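PDB 3CC1: putative alpha-N-acetylgalactosaminidase from Bacillus halodurans C-125, which probably removes terminal alpha-linked N-acetylgalactosamine from glycoconjugates by hydrolysis, as an alpha-galactosidase-like glycoside hydrolase with a TIM-barrel catalytic domain and a C-terminal beta-sandwich. Local coordinates for residues A[70-75]-A[119-124]; A[396-401]-A[426-431]; A[242-247]-A[290-295]; A[172-177]-A[211-216]. All coordinates share one frame; numbering follows the deposited sequence.

Contact 1: residues A[70-75]-A[119-124]; sequences APLCMD and PRQAVY
Gln-121, in the first turn of the short helix that starts right after its N-cap residue Pro-119, reaches Leu-72 in loops of the TIM barrel and pins the long loop between strand 49-52 and helix 97-105 against the segment that follows strand 109-115. Two hydrogen bonds, both through the Gln-121 amide, do this. Its OE1 accepts from Leu-72 N at 2.9 Å, in the carbonyl plane and on a lone pair, while NE2 donates to Leu-72 O with an N-H...O angle of 157°. One side-chain amide pairs with both polar backbone atoms of a single residue, which fixes the rotation of the amide and makes clear which end is oxygen. The chain reaches that far because CG stands anti to the backbone N (chi1 -174°) and the rest stays extended. Carbon contacts frame the amide: Ala-70 CB lies 3.6 Å from Gln-121 NE2, and Pro-71 CD approaches its OE1. Phe-69 of the second subunit packs on Pro-71 and Gln-121. The apolar part belongs to selenomethionine Met-74, bent at its last torsion (chi3 72°) over the start of the helix; its SE sits 4.0 Å from Pro-119 CB and 3.9 Å from Ala-122 CB.

Contact 2: residues A[396-401]-A[426-431]; sequences QLFNVW and MLKLSP
Phe-398 lays the edge of its ring against the hydroxyl of Ser-430, CE1 lying 3.2 Å from OG, with Lys-428 O also near the ring plane. Its CG is anti to the carbonyl carbon (chi1 -60°), which leans the ring back along its own strand toward Gln-396, with CE1 beside Ser-430, diagonally across the pair. The strands are antiparallel neighbours within the C-terminal beta-sandwich domain. Gln-396 with Ser-430 and Phe-398 with Lys-428 form hydrogen-bonded pairs, each joined by two backbone bonds; beyond the strand end Val-400 N adds a nearly straight bond to Met-426 O (2.9 Å, 179°). On the other face Leu-397 and Leu-429 lie side by side, CD2 of Leu-397 being 3.5 Å from Leu-429 CG. Val-400 CG2 packs on CG of selenomethionine Met-426 at 3.8 Å, and both residues touch Ile-337, so here the sandwich meets helix 335-343 of the barrel domain. A water donates to Asn-399 OD1 at 2.6 Å and accepts from Met-426 N. Phe-398, Lys-428 and Ser-430 line the pocket of a polyether, probably from the crystallisation liquor, to which Lys-428 NZ hydrogen-bonds; an ammonium donor beside ring and hydroxyl is consistent with holding such a chain, and need not mark a natural ligand.

Contact 3: residues A[242-247]-A[290-295]; sequences DFWDDW and GDRWTR
The backbone makes an inverse gamma turn centred on Asp-245, where residues 242-247 come closest to the other segment, Asp-245 CA 5.4 Å from Arg-295 CA. Arg-292 meets the Asp-245 carboxylate side-on in a bidentate salt bridge: NH2 to OD1 at 2.7 Å (178°) and NE to OD2 at 2.9 Å, both on syn lone pairs, the two planes 14° apart. The anti lone pair of OD2 takes Arg-295 N at 2.8 Å, so three N-H groups hold the buried carboxylate, an arrangement that would favour its ionised form. Arg-292 comes off strand 292-293, which pairs with strand 279-280 in a two-stranded antiparallel sheet; the salt bridge ties that small sheet to the loop leading into helix 247-262. NH1 of Arg-292 turns back to Gly-290 O, steadying the guanidinium, and NH2 passes 3.3 Å from CE3 of Trp-244. Arg-295, bent at chi3 (85°), sends NH1 to Asp-245 O at 2.8 Å and, less straight, to OD2 of Asp-246, the helix N-cap, whose OD1 bonds Ser-248 OG.

Contact 4: residues A[172-177]-A[211-216]; sequences LYAQWG and RPMVLS
This is a helix-end contact in the TIM barrel: the C-terminal turn of helix 162-175 packs against the segment that leads into strand 214-216, beside strand 180-184 of the parallel sheet. Carbon contacts make up one part. Arg-211 CB lies 3.7 Å from Ala-174 CB, and selenomethionine Met-213 brings its CE to 4.0 Å from that same CB, close to Ala-174 N and 4.2 Å from Tyr-173 CB. The methyl gets there by the bend at the last torsion of Met-213 (chi3 -66°), while Ile-206 and Val-181 touch the same side chain. Arg-211 instead runs straight out, with CG anti to N (chi1 175°) and an extended chain to NE, along the helix end. Its guanidinium settles face-on over Gly-177, whose CA stands 3.6 Å above the plane, over its centre. Gly-177 closes the helix with a Schellman motif, at positive phi (73°), and its N bonds Ala-174 O at 3.0 Å. That carbonyl also takes a weak bond from a water, which in turn accepts from Arg-211 NH1 at 3.0 Å in the guanidinium plane. Beyond the segments NE donates to Val-178 O and NH2 forms a salt bridge with Asp-179. The arginine is therefore held by polar partners at all three nitrogens and covered on one face by glycine backbone, its positive charge lying near the helix C terminus, where the helix dipole would probably favour it.

How the contacts relate
From the N terminus the four contacts close in series, with none nested and none crossing. Contact 1 comes first, closing a span that contains helix 97-105 and strand 109-115. Contact 4 follows, joining the end of helix 162-175 to the entry of strand 214-216 across strand 180-184 and helix 196-208. Contact 3 then closes the span holding helix 247-262, and contact 2 closes the loop that carries strands 404-409 and 415-419 of the sandwich. Contacts 1 and 4 approach most closely, with nearest atoms about 4 Å apart though not touching. Contacts 1 and 2 lie on opposite sides of the chain's centre, their centres 55 Å apart, so the set spans barrel loops, barrel body and sandwich.

Contact 1: residues A[70-75]-A[119-124]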
loop_
_atom_site.group_PDB
_atom_site.type_symbol
_atom_site.label_atom_id
_atom_site.label_comp_id
_atom_site.label_asym_id
_atom_site.label_seq_id
_atom_site.Cartn_x
_atom_site.Cartn_y
_atom_site.Cartn_z
ATOM N N ALA A 70 33.789 28.228 21.149
ATOM C CA ALA A 70 33.655 26.781 21.416
ATOM C C ALA A 70 32.312 26.574 22.108
ATOM O O ALA A 70 32.264 26.479 23.312
ATOM C CB ALA A 70 34.762 26.308 22.344
ATOM N N PRO A 71 31.224 26.564 21.347
ATOM C CA PRO A 71 29.910 26.769 21.964
ATOM C C PRO A 71 29.325 25.578 22.734
ATOM O O PRO A 71 28.520 25.794 23.667
ATOM C CB PRO A 71 29.020 27.159 20.784
ATOM C CG PRO A 71 29.709 26.697 19.602
ATOM C CD PRO A 71 31.196 26.784 19.896
ATOM N N LEU A 72 29.720 24.351 22.395
ATOM C CA LEU A 72 29.280 23.179 23.186
ATOM C C LEU A 72 30.201 23.013 24.399
ATOM O O LEU A 72 31.429 23.246 24.324
ATOM C CB LEU A 72 29.249 21.879 22.375
ATOM C CG LEU A 72 28.422 21.830 21.099
ATOM C CD1 LEU A 72 28.408 20.358 20.546
ATOM C CD2 LEU A 72 27.047 22.365 21.288
ATOM N N CYS A 73 29.603 22.622 25.519
ATOM C CA CYS A 73 30.365 22.368 26.733
ATOM C C CYS A 73 31.084 21.059 26.541
ATOM O O CYS A 73 30.470 20.060 26.245
ATOM C CB CYS A 73 29.455 22.259 27.943
ATOM S SG CYS A 73 28.594 23.780 28.265
HETATM N N MSE A 74 32.395 21.088 26.671
HETATM C CA MSE A 74 33.192 19.946 26.276
HETATM C C MSE A 74 34.502 19.956 27.058
HETATM O O MSE A 74 35.073 21.014 27.251
HETATM C CB MSE A 74 33.507 20.044 24.769
HETATM C CG MSE A 74 33.942 18.715 24.108
HETATM SE SE MSE A 74 34.384 19.031 22.226
HETATM C CE MSE A 74 36.034 19.994 22.335
ATOM N N ASP A 75 34.994 18.779 27.444
ATOM C CA ASP A 75 36.277 18.687 28.110
ATOM C C ASP A 75 37.415 18.656 27.117
ATOM O O ASP A 75 37.225 18.739 25.905
ATOM C CB ASP A 75 36.326 17.559 29.148
ATOM C CG ASP A 75 36.454 16.164 28.568
ATOM O OD1 ASP A 75 36.795 16.019 27.376
ATOM O OD2 ASP A 75 36.260 15.182 29.358
ATOM N N PRO A 119 32.316 15.118 18.743
ATOM C CA PRO A 119 31.820 16.423 18.354
ATOM C C PRO A 119 32.640 17.058 17.254
ATOM O O PRO A 119 33.836 16.919 17.212
ATOM C CB PRO A 119 31.961 17.236 19.653
ATOM C CG PRO A 119 31.839 16.211 20.738
ATOM C CD PRO A 119 32.588 15.035 20.203
ATOM N N ARG A 120 31.981 17.786 16.376
ATOM C CA ARG A 120 32.711 18.476 15.347
ATOM C C ARG A 120 33.699 19.467 15.976
ATOM O O ARG A 120 34.737 19.779 15.427
ATOM C CB ARG A 120 31.716 19.227 14.453
ATOM C CG ARG A 120 30.784 18.309 13.683
ATOM C CD ARG A 120 30.152 19.110 12.556
ATOM N NE ARG A 120 29.102 18.346 11.927
ATOM C CZ ARG A 120 28.410 18.780 10.881
ATOM N NH1 ARG A 120 28.714 19.935 10.327
ATOM N NH2 ARG A 120 27.420 18.070 10.401
ATOM N N GLN A 121 33.298 19.990 17.122
ATOM C CA GLN A 121 34.078 20.935 17.905
ATOM C C GLN A 121 35.412 20.314 18.381
ATOM O O GLN A 121 36.442 20.997 18.416
ATOM C CB GLN A 121 33.249 21.394 19.082
ATOM C CG GLN A 121 33.907 22.493 19.898
ATOM C CD GLN A 121 32.938 23.037 20.967
ATOM O OE1 GLN A 121 31.863 23.508 20.647
ATOM N NE2 GLN A 121 33.337 22.969 22.221
ATOM N N ALA A 122 35.377 19.018 18.710
ATOM C CA ALA A 122 36.582 18.263 19.035
ATOM C C ALA A 122 37.469 18.132 17.806
ATOM O O ALA A 122 38.682 18.214 17.886
ATOM C CB ALA A 122 36.222 16.881 19.614
ATOM N N VAL A 123 36.864 17.955 16.655
ATOM C CA VAL A 123 37.643 17.774 15.423
ATOM C C VAL A 123 38.327 19.105 15.107
ATOM O O VAL A 123 39.518 19.160 14.831
ATOM C CB VAL A 123 36.776 17.209 14.272
ATOM C CG1 VAL A 123 37.551 17.241 12.972
ATOM C CG2 VAL A 123 36.289 15.770 14.607
ATOM N N TYR A 124 37.564 20.198 15.216
ATOM C CA TYR A 124 38.103 21.556 15.025
ATOM C C TYR A 124 39.296 21.802 15.927
ATOM O O TYR A 124 40.326 22.273 15.484
ATOM C CB TYR A 124 37.036 22.604 15.344
ATOM C CG TYR A 124 37.532 24.039 15.482
ATOM C CD1 TYR A 124 38.074 24.731 14.408
ATOM C CD2 TYR A 124 37.398 24.719 16.687
ATOM C CE1 TYR A 124 38.497 26.050 14.552
ATOM C CE2 TYR A 124 37.820 26.012 16.838
ATOM C CZ TYR A 124 38.358 26.676 15.775
ATOM O OH TYR A 124 38.766 27.980 15.966
#

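Contact 2: residues A[396-401]-A[426-431]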
loop_
_atom_site.group_PDB
_atom_site.type_symbol
_atom_site.label_atom_id
_atom_site.label_comp_id
_atom_site.label_asym_id
_atom_site.label_seq_id
_atom_site.Cartn_x
_atom_site.Cartn_y
_atom_site.Cartn_z
ATOM N N GLN A 396 -13.449 -16.867 31.532
ATOM C CA GLN A 396 -14.035 -15.611 32.039
ATOM C C GLN A 396 -13.307 -14.429 31.371
ATOM O O GLN A 396 -12.087 -14.453 31.246
ATOM C CB GLN A 396 -13.886 -15.538 33.593
ATOM C CG GLN A 396 -15.075 -16.126 34.430
ATOM C CD GLN A 396 -14.726 -16.652 35.830
ATOM O OE1 GLN A 396 -15.200 -17.734 36.215
ATOM N NE2 GLN A 396 -13.955 -15.896 36.606
ATOM N N LEU A 397 -14.043 -13.418 30.903
ATOM C CA LEU A 397 -13.419 -12.248 30.263
ATOM C C LEU A 397 -13.560 -11.031 31.151
ATOM O O LEU A 397 -14.655 -10.731 31.630
ATOM C CB LEU A 397 -14.027 -11.912 28.894
ATOM C CG LEU A 397 -14.020 -12.930 27.755
ATOM C CD1 LEU A 397 -14.615 -12.313 26.495
ATOM C CD2 LEU A 397 -12.599 -13.402 27.488
ATOM N N PHE A 398 -12.440 -10.336 31.347
ATOM C CA PHE A 398 -12.393 -9.095 32.145
ATOM C C PHE A 398 -11.811 -7.968 31.337
ATOM O O PHE A 398 -10.929 -8.184 30.492
ATOM C CB PHE A 398 -11.532 -9.249 33.400
ATOM C CG PHE A 398 -12.004 -10.297 34.336
ATOM C CD1 PHE A 398 -11.683 -11.640 34.130
ATOM C CD2 PHE A 398 -12.760 -9.967 35.422
ATOM C CE1 PHE A 398 -12.104 -12.617 35.003
ATOM C CE2 PHE A 398 -13.204 -10.968 36.309
ATOM C CZ PHE A 398 -12.872 -12.279 36.086
ATOM N N ASN A 399 -12.347 -6.783 31.591
ATOM C CA ASN A 399 -11.842 -5.512 31.080
ATOM C C ASN A 399 -10.711 -5.069 31.987
ATOM O O ASN A 399 -10.925 -4.758 33.147
ATOM C CB ASN A 399 -12.976 -4.477 31.090
ATOM C CG ASN A 399 -12.532 -3.083 30.605
ATOM O OD1 ASN A 399 -11.402 -2.676 30.757
ATOM N ND2 ASN A 399 -13.478 -2.336 30.066
ATOM N N VAL A 400 -9.492 -5.078 31.479
ATOM C CA VAL A 400 -8.313 -4.863 32.354
ATOM C C VAL A 400 -8.285 -3.434 32.900
ATOM O O VAL A 400 -8.020 -3.215 34.070
ATOM C CB VAL A 400 -6.981 -5.202 31.650
ATOM C CG1 VAL A 400 -5.780 -4.792 32.563
ATOM C CG2 VAL A 400 -6.931 -6.692 31.271
ATOM N N TRP A 401 -8.616 -2.457 32.053
ATOM C CA TRP A 401 -8.536 -1.061 32.481
ATOM C C TRP A 401 -9.519 -0.753 33.595
ATOM O O TRP A 401 -9.194 -0.051 34.534
ATOM C CB TRP A 401 -8.723 -0.104 31.328
ATOM C CG TRP A 401 -7.470 0.059 30.548
ATOM C CD1 TRP A 401 -7.202 -0.422 29.320
ATOM C CD2 TRP A 401 -6.324 0.784 30.964
ATOM N NE1 TRP A 401 -5.938 -0.046 28.925
ATOM C CE2 TRP A 401 -5.379 0.716 29.911
ATOM C CE3 TRP A 401 -6.001 1.503 32.116
ATOM C CZ2 TRP A 401 -4.131 1.321 29.988
ATOM C CZ3 TRP A 401 -4.734 2.113 32.180
ATOM C CH2 TRP A 401 -3.836 2.009 31.125
HETATM N N MSE A 426 -8.725 -3.878 26.255
HETATM C CA MSE A 426 -7.790 -4.886 26.734
HETATM C C MSE A 426 -8.510 -5.909 27.620
HETATM O O MSE A 426 -9.108 -5.559 28.646
HETATM C CB MSE A 426 -6.630 -4.223 27.477
HETATM C CG MSE A 426 -5.611 -5.200 28.011
HETATM SE SE MSE A 426 -4.533 -5.995 26.631
HETATM C CE MSE A 426 -3.093 -4.668 26.508
ATOM N N LEU A 427 -8.490 -7.168 27.173
ATOM C CA LEU A 427 -9.169 -8.246 27.878
ATOM C C LEU A 427 -8.173 -9.149 28.588
ATOM O O LEU A 427 -7.068 -9.415 28.085
ATOM C CB LEU A 427 -10.007 -9.102 26.921
ATOM C CG LEU A 427 -11.029 -8.424 26.001
ATOM C CD1 LEU A 427 -11.408 -9.328 24.866
ATOM C CD2 LEU A 427 -12.270 -8.050 26.796
ATOM N N LYS A 428 -8.574 -9.573 29.780
ATOM C CA LYS A 428 -7.950 -10.724 30.446
ATOM C C LYS A 428 -8.861 -11.915 30.313
ATOM O O LYS A 428 -10.057 -11.827 30.592
ATOM C CB LYS A 428 -7.688 -10.454 31.926
ATOM C CG LYS A 428 -7.038 -11.641 32.660
ATOM C CD LYS A 428 -6.502 -11.270 34.020
ATOM C CE LYS A 428 -7.541 -11.285 35.113
ATOM N NZ LYS A 428 -6.918 -10.850 36.422
ATOM N N LEU A 429 -8.282 -13.032 29.889
ATOM C CA LEU A 429 -8.995 -14.274 29.754
ATOM C C LEU A 429 -8.511 -15.179 30.854
ATOM O O LEU A 429 -7.347 -15.590 30.836
ATOM C CB LEU A 429 -8.688 -14.935 28.406
ATOM C CG LEU A 429 -9.238 -14.368 27.103
ATOM C CD1 LEU A 429 -8.939 -12.917 26.991
ATOM C CD2 LEU A 429 -8.679 -15.103 25.915
ATOM N N SER A 430 -9.356 -15.476 31.831
ATOM C CA SER A 430 -8.935 -16.431 32.852
ATOM C C SER A 430 -9.741 -17.708 32.798
ATOM O O SER A 430 -10.831 -17.740 32.245
ATOM C CB SER A 430 -8.899 -15.818 34.279
ATOM O OG SER A 430 -10.050 -15.072 34.582
ATOM N N PRO A 431 -9.184 -18.781 33.354
ATOM C CA PRO A 431 -9.860 -20.037 33.342
ATOM C C PRO A 431 -11.232 -19.945 33.981
ATOM O O PRO A 431 -11.444 -19.228 34.963
ATOM C CB PRO A 431 -8.944 -20.967 34.137
ATOM C CG PRO A 431 -7.788 -20.178 34.584
ATOM C CD PRO A 431 -7.927 -18.788 34.116
HETATM O O HOH W 1 -9.830 -2.420 28.727
#

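Contact 3: residues A[242-247]-A[290-295]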
loop_
_atom_site.group_PDB
_atom_site.type_symbol
_atom_site.label_atom_id
_atom_site.label_comp_id
_atom_site.label_asym_id
_atom_site.label_seq_id
_atom_site.Cartn_x
_atom_site.Cartn_y
_atom_site.Cartn_z
ATOM N N ASP A 242 9.214 11.132 14.607
ATOM C CA ASP A 242 9.109 10.748 15.984
ATOM C C ASP A 242 7.646 10.722 16.413
ATOM O O ASP A 242 6.795 11.501 15.927
ATOM C CB ASP A 242 9.912 11.689 16.865
ATOM C CG ASP A 242 11.413 11.436 16.744
ATOM O OD1 ASP A 242 11.854 10.275 16.986
ATOM O OD2 ASP A 242 12.128 12.389 16.395
ATOM N N PHE A 243 7.385 9.820 17.347
ATOM C CA PHE A 243 6.072 9.652 17.881
ATOM C C PHE A 243 5.687 10.845 18.713
ATOM O O PHE A 243 6.443 11.327 19.579
ATOM C CB PHE A 243 5.918 8.324 18.624
ATOM C CG PHE A 243 4.507 8.046 18.993
ATOM C CD1 PHE A 243 3.589 7.704 18.018
ATOM C CD2 PHE A 243 4.070 8.201 20.296
ATOM C CE1 PHE A 243 2.280 7.484 18.341
ATOM C CE2 PHE A 243 2.767 7.991 20.615
ATOM C CZ PHE A 243 1.846 7.645 19.619
ATOM N N TRP A 244 4.472 11.316 18.418
ATOM C CA TRP A 244 3.821 12.420 19.108
ATOM C C TRP A 244 2.303 12.205 19.218
ATOM O O TRP A 244 1.741 11.235 18.684
ATOM C CB TRP A 244 4.094 13.763 18.376
ATOM C CG TRP A 244 5.359 14.436 18.716
ATOM C CD1 TRP A 244 6.494 14.503 17.953
ATOM C CD2 TRP A 244 5.643 15.176 19.904
ATOM N NE1 TRP A 244 7.449 15.238 18.587
ATOM C CE2 TRP A 244 6.959 15.663 19.790
ATOM C CE3 TRP A 244 4.913 15.475 21.053
ATOM C CZ2 TRP A 244 7.563 16.425 20.781
ATOM C CZ3 TRP A 244 5.504 16.224 22.022
ATOM C CH2 TRP A 244 6.823 16.726 21.867
ATOM N N ASP A 245 1.656 13.148 19.902
ATOM C CA ASP A 245 0.173 13.169 20.105
ATOM C C ASP A 245 -0.590 13.590 18.840
ATOM O O ASP A 245 -1.227 14.663 18.768
ATOM C CB ASP A 245 -0.223 14.041 21.322
ATOM C CG ASP A 245 0.317 15.456 21.252
ATOM O OD1 ASP A 245 1.469 15.677 20.787
ATOM O OD2 ASP A 245 -0.403 16.355 21.690
ATOM N N ASP A 246 -0.466 12.762 17.812
ATOM C CA ASP A 246 -1.283 12.910 16.611
ATOM C C ASP A 246 -1.760 11.559 16.161
ATOM O O ASP A 246 -0.992 10.601 16.104
ATOM C CB ASP A 246 -0.524 13.584 15.471
ATOM C CG ASP A 246 -1.441 13.930 14.291
ATOM O OD1 ASP A 246 -1.607 13.064 13.390
ATOM O OD2 ASP A 246 -1.969 15.077 14.249
ATOM N N TRP A 247 -3.050 11.472 15.886
ATOM C CA TRP A 247 -3.639 10.182 15.527
ATOM C C TRP A 247 -2.964 9.556 14.317
ATOM O O TRP A 247 -2.834 8.342 14.229
ATOM C CB TRP A 247 -5.139 10.290 15.268
ATOM C CG TRP A 247 -5.713 9.011 14.750
ATOM C CD1 TRP A 247 -6.203 8.786 13.516
ATOM C CD2 TRP A 247 -5.826 7.768 15.464
ATOM N NE1 TRP A 247 -6.640 7.486 13.413
ATOM C CE2 TRP A 247 -6.397 6.829 14.584
ATOM C CE3 TRP A 247 -5.493 7.359 16.744
ATOM C CZ2 TRP A 247 -6.668 5.510 14.957
ATOM C CZ3 TRP A 247 -5.771 6.029 17.113
ATOM C CH2 TRP A 247 -6.337 5.138 16.224
ATOM N N GLY A 290 1.777 23.653 20.512
ATOM C CA GLY A 290 2.581 24.353 21.492
ATOM C C GLY A 290 2.355 23.819 22.903
ATOM O O GLY A 290 2.048 22.652 23.114
ATOM N N ASP A 291 2.545 24.697 23.871
ATOM C CA ASP A 291 2.353 24.341 25.261
ATOM C C ASP A 291 0.921 23.862 25.451
ATOM O O ASP A 291 -0.031 24.601 25.215
ATOM C CB ASP A 291 2.679 25.545 26.131
ATOM C CG ASP A 291 2.713 25.213 27.617
ATOM O OD1 ASP A 291 2.079 24.254 28.044
ATOM O OD2 ASP A 291 3.387 25.934 28.374
ATOM N N ARG A 292 0.757 22.610 25.857
ATOM C CA ARG A 292 -0.537 21.950 25.751
ATOM C C ARG A 292 -0.699 20.743 26.636
ATOM O O ARG A 292 0.273 20.173 27.135
ATOM C CB ARG A 292 -0.776 21.515 24.310
ATOM C CG ARG A 292 0.024 20.295 23.848
ATOM C CD ARG A 292 -0.030 20.117 22.335
ATOM N NE ARG A 292 0.799 18.997 21.857
ATOM C CZ ARG A 292 2.100 19.076 21.595
ATOM N NH1 ARG A 292 2.733 20.210 21.777
ATOM N NH2 ARG A 292 2.772 18.024 21.146
ATOM N N TRP A 293 -1.967 20.389 26.821
ATOM C CA TRP A 293 -2.369 19.063 27.216
ATOM C C TRP A 293 -2.351 18.185 25.966
ATOM O O TRP A 293 -2.618 18.651 24.859
ATOM C CB TRP A 293 -3.777 19.053 27.793
ATOM C CG TRP A 293 -4.001 17.919 28.665
ATOM C CD1 TRP A 293 -4.755 16.776 28.413
ATOM C CD2 TRP A 293 -3.481 17.774 29.978
ATOM N NE1 TRP A 293 -4.725 15.945 29.520
ATOM C CE2 TRP A 293 -3.943 16.535 30.487
ATOM C CE3 TRP A 293 -2.675 18.567 30.776
ATOM C CZ2 TRP A 293 -3.604 16.090 31.764
ATOM C CZ3 TRP A 293 -2.357 18.124 32.054
ATOM C CH2 TRP A 293 -2.796 16.905 32.523
ATOM N N THR A 294 -2.021 16.916 26.157
ATOM C CA THR A 294 -1.988 15.972 25.050
ATOM C C THR A 294 -3.198 16.082 24.152
ATOM O O THR A 294 -4.298 16.231 24.606
ATOM C CB THR A 294 -1.817 14.513 25.518
ATOM O OG1 THR A 294 -1.747 13.672 24.363
ATOM C CG2 THR A 294 -2.947 14.062 26.404
ATOM N N ARG A 295 -2.962 16.026 22.851
ATOM C CA ARG A 295 -4.027 16.139 21.881
ATOM C C ARG A 295 -4.788 14.820 21.752
ATOM O O ARG A 295 -5.846 14.798 21.169
ATOM C CB ARG A 295 -3.489 16.560 20.509
ATOM C CG ARG A 295 -2.951 17.974 20.478
ATOM C CD ARG A 295 -2.044 18.169 19.286
ATOM N NE ARG A 295 -2.821 18.506 18.102
ATOM C CZ ARG A 295 -3.082 17.666 17.096
ATOM N NH1 ARG A 295 -2.633 16.406 17.052
ATOM N NH2 ARG A 295 -3.818 18.111 16.095
#

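Contact 4: residues A[172-177]-A[211-216]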
loop_
_atom_site.group_PDB
_atom_site.type_symbol
_atom_site.label_atom_id
_atom_site.label_comp_id
_atom_site.label_asym_id
_atom_site.label_seq_id
_atom_site.Cartn_x
_atom_site.Cartn_y
_atom_site.Cartn_z
ATOM N N LEU A 172 33.519 8.228 31.501
ATOM C CA LEU A 172 32.957 9.471 32.013
ATOM C C LEU A 172 31.534 9.272 32.565
ATOM O O LEU A 172 31.190 9.724 33.670
ATOM C CB LEU A 172 32.976 10.554 30.927
ATOM C CG LEU A 172 32.579 11.964 31.340
ATOM C CD1 LEU A 172 33.435 12.483 32.542
ATOM C CD2 LEU A 172 32.709 12.864 30.098
ATOM N N TYR A 173 30.712 8.577 31.801
ATOM C CA TYR A 173 29.331 8.345 32.188
ATOM C C TYR A 173 29.285 7.467 33.450
ATOM O O TYR A 173 28.442 7.677 34.325
ATOM C CB TYR A 173 28.504 7.749 31.032
ATOM C CG TYR A 173 28.535 8.576 29.764
ATOM C CD1 TYR A 173 28.740 9.941 29.821
ATOM C CD2 TYR A 173 28.380 7.985 28.515
ATOM C CE1 TYR A 173 28.806 10.709 28.664
ATOM C CE2 TYR A 173 28.466 8.746 27.331
ATOM C CZ TYR A 173 28.665 10.101 27.414
ATOM O OH TYR A 173 28.707 10.899 26.296
ATOM N N ALA A 174 30.185 6.490 33.545
ATOM C CA ALA A 174 30.271 5.650 34.750
ATOM C C ALA A 174 30.650 6.503 35.957
ATOM O O ALA A 174 30.100 6.339 37.053
ATOM C CB ALA A 174 31.249 4.498 34.568
ATOM N N GLN A 175 31.583 7.418 35.725
ATOM C CA GLN A 175 32.036 8.362 36.725
ATOM C C GLN A 175 30.841 9.146 37.242
ATOM O O GLN A 175 30.659 9.297 38.450
ATOM C CB GLN A 175 33.060 9.327 36.105
ATOM C CG GLN A 175 33.722 10.267 37.089
ATOM C CD GLN A 175 34.606 11.301 36.410
ATOM O OE1 GLN A 175 34.407 12.506 36.566
ATOM N NE2 GLN A 175 35.598 10.830 35.663
ATOM N N TRP A 176 30.006 9.589 36.305
ATOM C CA TRP A 176 28.818 10.388 36.624
ATOM C C TRP A 176 27.668 9.580 37.254
ATOM O O TRP A 176 26.645 10.134 37.623
ATOM C CB TRP A 176 28.269 11.105 35.394
ATOM C CG TRP A 176 29.147 12.132 34.832
ATOM C CD1 TRP A 176 30.154 12.774 35.461
ATOM C CD2 TRP A 176 29.037 12.722 33.532
ATOM N NE1 TRP A 176 30.723 13.691 34.615
ATOM C CE2 TRP A 176 30.050 13.681 33.426
ATOM C CE3 TRP A 176 28.181 12.515 32.448
ATOM C CZ2 TRP A 176 30.251 14.430 32.270
ATOM C CZ3 TRP A 176 28.369 13.247 31.319
ATOM C CH2 TRP A 176 29.410 14.195 31.228
ATOM N N GLY A 177 27.834 8.270 37.370
ATOM C CA GLY A 177 26.777 7.430 37.926
ATOM C C GLY A 177 25.572 7.197 37.025
ATOM O O GLY A 177 24.454 6.961 37.513
ATOM N N ARG A 211 30.845 -0.065 35.201
ATOM C CA ARG A 211 29.592 0.212 35.916
ATOM C C ARG A 211 28.416 -0.414 35.179
ATOM O O ARG A 211 28.277 -0.215 33.986
ATOM C CB ARG A 211 29.363 1.720 36.039
ATOM C CG ARG A 211 28.039 2.070 36.656
ATOM C CD ARG A 211 27.778 3.556 36.689
ATOM N NE ARG A 211 26.510 3.812 37.363
ATOM C CZ ARG A 211 26.367 3.848 38.691
ATOM N NH1 ARG A 211 27.418 3.681 39.467
ATOM N NH2 ARG A 211 25.194 4.062 39.254
ATOM N N PRO A 212 27.558 -1.159 35.882
ATOM C CA PRO A 212 26.378 -1.692 35.198
ATOM C C PRO A 212 25.556 -0.575 34.598
ATOM O O PRO A 212 25.226 0.411 35.269
ATOM C CB PRO A 212 25.598 -2.386 36.312
ATOM C CG PRO A 212 26.618 -2.632 37.381
ATOM C CD PRO A 212 27.581 -1.514 37.306
HETATM N N MSE A 213 25.214 -0.760 33.335
HETATM C CA MSE A 213 24.654 0.301 32.533
HETATM C C MSE A 213 23.895 -0.252 31.322
HETATM O O MSE A 213 24.416 -1.062 30.566
HETATM C CB MSE A 213 25.796 1.248 32.095
HETATM C CG MSE A 213 25.344 2.664 31.789
HETATM SE SE MSE A 213 26.713 3.838 31.084
HETATM C CE MSE A 213 27.807 3.896 32.652
ATOM N N VAL A 214 22.661 0.203 31.142
ATOM C CA VAL A 214 21.835 -0.268 30.038
ATOM C C VAL A 214 22.139 0.553 28.779
ATOM O O VAL A 214 22.276 1.772 28.837
ATOM C CB VAL A 214 20.335 -0.219 30.386
ATOM C CG1 VAL A 214 19.478 -0.559 29.116
ATOM C CG2 VAL A 214 20.050 -1.152 31.532
ATOM N N LEU A 215 22.299 -0.146 27.668
ATOM C CA LEU A 215 22.501 0.476 26.382
ATOM C C LEU A 215 21.254 0.306 25.545
ATOM O O LEU A 215 20.758 -0.794 25.344
ATOM C CB LEU A 215 23.679 -0.148 25.635
ATOM C CG LEU A 215 23.961 0.491 24.256
ATOM C CD1 LEU A 215 24.313 1.962 24.450
ATOM C CD2 LEU A 215 25.060 -0.297 23.525
ATOM N N SER A 216 20.758 1.413 25.033
ATOM C CA SER A 216 19.632 1.379 24.142
ATOM C C SER A 216 20.046 1.999 22.825
ATOM O O SER A 216 20.642 3.084 22.793
ATOM C CB SER A 216 18.515 2.165 24.790
ATOM O OG SER A 216 17.413 2.230 23.935
HETATM O O HOH W 2 30.400 3.601 39.118
#